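Local coordinates for putative MAR1 (PDB 1X9G), which is of unknown function but belongs to the isochorismatase superfamily and has been proposed to be a ribonuclease, at residues N41-V55 and R187-L200. Sequence-based numbering, arbitrary orientation.
Sequences NCVFVANRLARLHEV and RISKLLKEEPPIPL
Pro196 CA sits over the centre of one face of the Phe44 ring, 4.0 Å from its centroid and 7° off the normal, a CH-pi contact. At the edge of the same ring, in its plane, stands NH2 of Arg48, while the Arg48 guanidinium itself is sandwiched: Phe44 CE2 sits above the centre of one face and Leu192 CD1 above the other, with Leu191 O at its edge. Toward that carbonyl the guanidinium makes a weak hydrogen bond, Arg48 NH2 to Leu191 O at 3.4 Å; its NH1 is held by Ser169 beyond the two segments. Both Phe44 and Arg48 start with CG anti to the backbone N (chi1 172° and 176°), and a bend at chi3 turns the arginine head toward the type I turn Leu191-Glu194. Helix 39-55 follows the first strand of the parallel isochorismatase-fold sheet and packs on it through Leu49, Leu52 and His53 against Phe23. The chain's last helix, 185-191, runs antiparallel to it, the local axes 10.0 Å apart, and the C-terminal tail continues along 41-48. Between the helices, CD1 of Leu52 meets CD1 of Ile188 at 3.7 Å, and CG1 of Val55 abuts Ile188 CG1; Leu173 of helix 169-176 touches both Leu52 and Ile188. The two methyls of Leu191 part, CD2 lying 3.5 Å from Arg51 CB and CD1 against the backbone N and CA of Leu52. At the far end the Asn41 amide grips the backbone of Ile198 twice: OD1 accepts from Ile198 N at 2.9 Å, and ND2 gives a bond of 2.7 Å to Ile198 O, in the carbonyl plane on a lone pair. Two nearly straight bonds thus fix the rotation of this buried amide, and a little further on Leu200 O bonds Thr148 of a second subunit.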
loop_
_atom_site.group_PDB
_atom_site.type_symbol
_atom_site.label_atom_id
_atom_site.label_comp_id
_atom_site.label_asym_id
_atom_site.label_seq_id
_atom_site.Cartn_x
_atom_site.Cartn_y
_atom_site.Cartn_z
ATOM N N ASN A 41 2.188 -16.962 -18.485
ATOM C CA ASN A 41 3.220 -16.000 -18.097
ATOM C C ASN A 41 4.171 -16.536 -17.023
ATOM O O ASN A 41 5.374 -16.238 -17.051
ATOM C CB ASN A 41 2.620 -14.670 -17.718
ATOM C CG ASN A 41 2.324 -13.790 -18.921
ATOM O OD1 ASN A 41 2.184 -14.268 -20.048
ATOM N ND2 ASN A 41 2.209 -12.502 -18.684
ATOM N N CYS A 42 3.647 -17.331 -16.087
ATOM C CA CYS A 42 4.505 -18.015 -15.119
ATOM C C CYS A 42 5.528 -18.927 -15.801
ATOM O O CYS A 42 6.691 -18.998 -15.385
ATOM C CB CYS A 42 3.676 -18.840 -14.147
ATOM S SG CYS A 42 2.605 -17.860 -13.143
ATOM N N VAL A 43 5.076 -19.638 -16.841
ATOM C CA VAL A 43 5.930 -20.533 -17.631
ATOM C C VAL A 43 7.006 -19.702 -18.330
ATOM O O VAL A 43 8.172 -20.066 -18.347
ATOM C CB VAL A 43 5.059 -21.386 -18.633
ATOM C CG1 VAL A 43 5.879 -22.172 -19.606
ATOM C CG2 VAL A 43 4.131 -22.355 -17.860
ATOM N N PHE A 44 6.591 -18.567 -18.879
ATOM C CA PHE A 44 7.481 -17.681 -19.611
ATOM C C PHE A 44 8.634 -17.197 -18.747
ATOM O O PHE A 44 9.778 -17.098 -19.225
ATOM C CB PHE A 44 6.700 -16.479 -20.163
ATOM C CG PHE A 44 7.575 -15.431 -20.775
ATOM C CD1 PHE A 44 8.029 -15.564 -22.102
ATOM C CD2 PHE A 44 8.000 -14.337 -20.026
ATOM C CE1 PHE A 44 8.891 -14.578 -22.687
ATOM C CE2 PHE A 44 8.859 -13.359 -20.595
ATOM C CZ PHE A 44 9.285 -13.483 -21.929
ATOM N N VAL A 45 8.311 -16.885 -17.491
ATOM C CA VAL A 45 9.238 -16.323 -16.520
ATOM C C VAL A 45 10.154 -17.441 -16.063
ATOM O O VAL A 45 11.350 -17.225 -15.871
ATOM C CB VAL A 45 8.476 -15.646 -15.298
ATOM C CG1 VAL A 45 9.389 -15.375 -14.126
ATOM C CG2 VAL A 45 7.811 -14.365 -15.720
ATOM N N ALA A 46 9.590 -18.623 -15.881
ATOM C CA ALA A 46 10.360 -19.846 -15.579
ATOM C C ALA A 46 11.408 -20.118 -16.638
ATOM O O ALA A 46 12.578 -20.313 -16.301
ATOM C CB ALA A 46 9.444 -21.058 -15.435
ATOM N N ASN A 47 11.002 -20.072 -17.908
ATOM C CA ASN A 47 11.977 -20.131 -19.026
ATOM C C ASN A 47 12.975 -18.984 -18.976
ATOM O O ASN A 47 14.168 -19.264 -18.980
ATOM C CB ASN A 47 11.321 -20.192 -20.415
ATOM C CG ASN A 47 10.559 -21.499 -20.658
ATOM O OD1 ASN A 47 11.018 -22.597 -20.300
ATOM N ND2 ASN A 47 9.383 -21.379 -21.284
ATOM N N ARG A 48 12.504 -17.723 -18.877
ATOM C CA ARG A 48 13.402 -16.538 -18.780
ATOM C C ARG A 48 14.529 -16.647 -17.756
ATOM O O ARG A 48 15.688 -16.402 -18.091
ATOM C CB ARG A 48 12.639 -15.219 -18.560
ATOM C CG ARG A 48 13.559 -13.988 -18.356
ATOM C CD ARG A 48 12.772 -12.619 -18.314
ATOM N NE ARG A 48 12.521 -12.093 -19.665
ATOM C CZ ARG A 48 11.661 -11.118 -19.967
ATOM N NH1 ARG A 48 10.951 -10.503 -19.010
ATOM N NH2 ARG A 48 11.515 -10.733 -21.235
ATOM N N LEU A 49 14.181 -17.005 -16.519
ATOM C CA LEU A 49 15.173 -17.211 -15.439
ATOM C C LEU A 49 16.013 -18.475 -15.652
ATOM O O LEU A 49 17.062 -18.644 -15.005
ATOM C CB LEU A 49 14.478 -17.261 -14.058
ATOM C CG LEU A 49 14.018 -15.945 -13.378
ATOM C CD1 LEU A 49 15.183 -14.969 -13.140
ATOM C CD2 LEU A 49 13.000 -15.242 -14.202
ATOM N N ALA A 50 15.526 -19.370 -16.519
ATOM C CA ALA A 50 16.206 -20.642 -16.778
ATOM C C ALA A 50 17.368 -20.318 -17.655
ATOM O O ALA A 50 18.496 -20.662 -17.317
ATOM C CB ALA A 50 15.275 -21.675 -17.451
ATOM N N ARG A 51 17.085 -19.590 -18.740
ATOM C CA ARG A 51 18.104 -19.159 -19.700
ATOM C C ARG A 51 19.107 -18.207 -19.066
ATOM O O ARG A 51 20.315 -18.268 -19.368
ATOM C CB ARG A 51 17.464 -18.514 -20.933
ATOM C CG ARG A 51 16.352 -19.364 -21.626
ATOM C CD ARG A 51 16.868 -20.623 -22.280
ATOM N NE ARG A 51 17.202 -21.700 -21.349
ATOM C CZ ARG A 51 16.296 -22.482 -20.749
ATOM N NH1 ARG A 51 14.985 -22.246 -20.925
ATOM N NH2 ARG A 51 16.693 -23.476 -19.928
ATOM N N LEU A 52 18.616 -17.331 -18.193
ATOM C CA LEU A 52 19.471 -16.435 -17.426
ATOM C C LEU A 52 20.517 -17.180 -16.572
ATOM O O LEU A 52 21.676 -16.763 -16.505
ATOM C CB LEU A 52 18.629 -15.490 -16.534
ATOM C CG LEU A 52 19.478 -14.548 -15.666
ATOM C CD1 LEU A 52 20.283 -13.722 -16.632
ATOM C CD2 LEU A 52 18.707 -13.661 -14.671
ATOM N N HIS A 53 20.080 -18.228 -15.882
ATOM C CA HIS A 53 20.959 -18.976 -14.998
ATOM C C HIS A 53 22.067 -19.689 -15.797
ATOM O O HIS A 53 23.212 -19.736 -15.342
ATOM C CB HIS A 53 20.148 -19.956 -14.141
ATOM C CG HIS A 53 20.860 -21.236 -13.815
ATOM N ND1 HIS A 53 21.887 -21.310 -12.898
ATOM C CD2 HIS A 53 20.670 -22.500 -14.273
ATOM C CE1 HIS A 53 22.302 -22.561 -12.807
ATOM N NE2 HIS A 53 21.586 -23.303 -13.638
ATOM N N GLU A 54 21.723 -20.216 -16.979
ATOM C CA GLU A 54 22.716 -20.744 -17.931
ATOM C C GLU A 54 23.751 -19.701 -18.358
ATOM O O GLU A 54 24.904 -20.031 -18.513
ATOM C CB GLU A 54 22.027 -21.360 -19.139
ATOM C CG GLU A 54 21.278 -22.590 -18.717
ATOM C CD GLU A 54 20.235 -23.033 -19.696
ATOM O OE1 GLU A 54 19.769 -22.207 -20.506
ATOM O OE2 GLU A 54 19.867 -24.228 -19.638
ATOM N N VAL A 55 23.338 -18.437 -18.498
ATOM C CA VAL A 55 24.286 -17.329 -18.696
ATOM C C VAL A 55 25.268 -17.243 -17.518
ATOM O O VAL A 55 26.459 -17.057 -17.717
ATOM C CB VAL A 55 23.576 -15.958 -18.906
ATOM C CG1 VAL A 55 24.584 -14.861 -19.008
ATOM C CG2 VAL A 55 22.725 -15.942 -20.149
ATOM N N ARG A 187 23.986 -11.166 -24.057
ATOM C CA ARG A 187 23.295 -12.423 -23.830
ATOM C C ARG A 187 21.973 -12.213 -23.086
ATOM O O ARG A 187 20.935 -12.724 -23.504
ATOM C CB ARG A 187 24.191 -13.397 -23.056
ATOM C CG ARG A 187 25.035 -14.357 -23.908
ATOM C CD ARG A 187 25.985 -15.139 -23.001
ATOM N NE ARG A 187 25.535 -16.515 -22.764
ATOM C CZ ARG A 187 26.258 -17.473 -22.167
ATOM N NH1 ARG A 187 27.482 -17.208 -21.698
ATOM N NH2 ARG A 187 25.750 -18.699 -22.015
ATOM N N ILE A 188 22.033 -11.443 -21.995
ATOM C CA ILE A 188 20.908 -11.177 -21.113
ATOM C C ILE A 188 19.894 -10.258 -21.782
ATOM O O ILE A 188 18.676 -10.462 -21.658
ATOM C CB ILE A 188 21.398 -10.612 -19.774
ATOM C CG1 ILE A 188 22.249 -11.673 -19.060
ATOM C CG2 ILE A 188 20.218 -10.204 -18.904
ATOM C CD1 ILE A 188 22.863 -11.264 -17.717
ATOM N N SER A 189 20.403 -9.262 -22.506
ATOM C CA SER A 189 19.580 -8.352 -23.312
ATOM C C SER A 189 18.645 -9.133 -24.246
ATOM O O SER A 189 17.497 -8.747 -24.461
ATOM C CB SER A 189 20.498 -7.414 -24.118
ATOM O OG SER A 189 19.787 -6.534 -24.968
ATOM N N LYS A 190 19.151 -10.235 -24.790
ATOM C CA LYS A 190 18.433 -11.032 -25.764
ATOM C C LYS A 190 17.176 -11.694 -25.183
ATOM O O LYS A 190 16.147 -11.825 -25.868
ATOM C CB LYS A 190 19.420 -12.057 -26.373
ATOM C CG LYS A 190 18.872 -13.448 -26.731
ATOM C CD LYS A 190 19.923 -14.545 -26.494
ATOM C CE LYS A 190 19.804 -15.196 -25.090
ATOM N NZ LYS A 190 19.318 -16.642 -25.135
ATOM N N LEU A 191 17.272 -12.117 -23.928
ATOM C CA LEU A 191 16.132 -12.628 -23.170
ATOM C C LEU A 191 15.011 -11.589 -23.078
ATOM O O LEU A 191 13.849 -11.884 -23.356
ATOM C CB LEU A 191 16.597 -13.018 -21.772
ATOM C CG LEU A 191 17.624 -14.139 -21.769
ATOM C CD1 LEU A 191 18.176 -14.433 -20.387
ATOM C CD2 LEU A 191 16.958 -15.385 -22.380
ATOM N N LEU A 192 15.394 -10.369 -22.710
ATOM C CA LEU A 192 14.502 -9.201 -22.602
ATOM C C LEU A 192 13.763 -8.780 -23.886
ATOM O O LEU A 192 12.835 -7.964 -23.830
ATOM C CB LEU A 192 15.310 -7.996 -22.083
ATOM C CG LEU A 192 15.348 -7.608 -20.602
ATOM C CD1 LEU A 192 15.161 -8.771 -19.623
ATOM C CD2 LEU A 192 16.634 -6.830 -20.301
ATOM N N LYS A 193 14.195 -9.293 -25.044
ATOM C CA LYS A 193 13.533 -8.961 -26.319
ATOM C C LYS A 193 12.405 -9.943 -26.592
ATOM O O LYS A 193 11.578 -9.687 -27.460
ATOM C CB LYS A 193 14.532 -8.866 -27.484
ATOM C CG LYS A 193 15.488 -7.630 -27.378
ATOM C CD LYS A 193 16.684 -7.708 -28.382
ATOM C CE LYS A 193 17.743 -6.551 -28.173
ATOM N NZ LYS A 193 19.183 -7.056 -28.135
ATOM N N GLU A 194 12.365 -11.040 -25.821
ATOM C CA GLU A 194 11.226 -11.986 -25.821
ATOM C C GLU A 194 9.999 -11.366 -25.131
ATOM O O GLU A 194 10.112 -10.634 -24.146
ATOM C CB GLU A 194 11.580 -13.332 -25.172
ATOM C CG GLU A 194 12.778 -14.073 -25.784
ATOM C CD GLU A 194 13.219 -15.332 -24.972
ATOM O OE1 GLU A 194 14.442 -15.496 -24.764
ATOM O OE2 GLU A 194 12.367 -16.166 -24.542
ATOM N N GLU A 195 8.837 -11.657 -25.694
ATOM C CA GLU A 195 7.571 -11.086 -25.285
ATOM C C GLU A 195 6.704 -12.197 -24.679
ATOM O O GLU A 195 6.627 -13.301 -25.251
ATOM C CB GLU A 195 6.831 -10.523 -26.506
ATOM C CG GLU A 195 7.609 -9.535 -27.381
ATOM C CD GLU A 195 7.330 -8.088 -27.006
ATOM O OE1 GLU A 195 7.242 -7.234 -27.922
ATOM O OE2 GLU A 195 7.190 -7.802 -25.789
ATOM N N PRO A 196 6.019 -11.899 -23.554
ATOM C CA PRO A 196 5.138 -12.836 -22.863
ATOM C C PRO A 196 3.878 -13.228 -23.663
ATOM O O PRO A 196 3.376 -12.452 -24.478
ATOM C CB PRO A 196 4.710 -12.063 -21.594
ATOM C CG PRO A 196 5.554 -10.936 -21.506
ATOM C CD PRO A 196 6.043 -10.598 -22.878
ATOM N N PRO A 197 3.351 -14.416 -23.396
ATOM C CA PRO A 197 2.091 -14.905 -23.951
ATOM C C PRO A 197 0.922 -13.950 -23.687
ATOM O O PRO A 197 0.144 -13.638 -24.605
ATOM C CB PRO A 197 1.866 -16.220 -23.199
ATOM C CG PRO A 197 3.214 -16.628 -22.725
ATOM C CD PRO A 197 3.996 -15.389 -22.503
ATOM N N ILE A 198 0.806 -13.501 -22.440
ATOM C CA ILE A 198 -0.193 -12.516 -22.036
ATOM C C ILE A 198 0.555 -11.197 -21.767
ATOM O O ILE A 198 1.383 -11.126 -20.850
ATOM C CB ILE A 198 -0.962 -12.986 -20.761
ATOM C CG1 ILE A 198 -1.452 -14.435 -20.949
ATOM C CG2 ILE A 198 -2.115 -12.070 -20.468
ATOM C CD1 ILE A 198 -1.681 -15.243 -19.650
ATOM N N PRO A 199 0.290 -10.163 -22.587
ATOM C CA PRO A 199 0.958 -8.861 -22.502
ATOM C C PRO A 199 0.951 -8.333 -21.099
ATOM O O PRO A 199 -0.085 -8.397 -20.428
ATOM C CB PRO A 199 0.078 -7.966 -23.369
ATOM C CG PRO A 199 -0.382 -8.895 -24.423
ATOM C CD PRO A 199 -0.686 -10.188 -23.690
ATOM N N LEU A 200 2.111 -7.833 -20.661
ATOM C CA LEU A 200 2.223 -7.103 -19.384
ATOM C C LEU A 200 1.657 -5.706 -19.517
ATOM O O LEU A 200 1.568 -4.964 -18.532
ATOM C CB LEU A 200 3.667 -7.022 -18.912
ATOM C CG LEU A 200 4.276 -8.386 -18.646
ATOM C CD1 LEU A 200 5.599 -8.183 -17.995
ATOM C CD2 LEU A 200 3.332 -9.229 -17.767
ATOM O OXT LEU A 200 1.254 -5.298 -20.613
#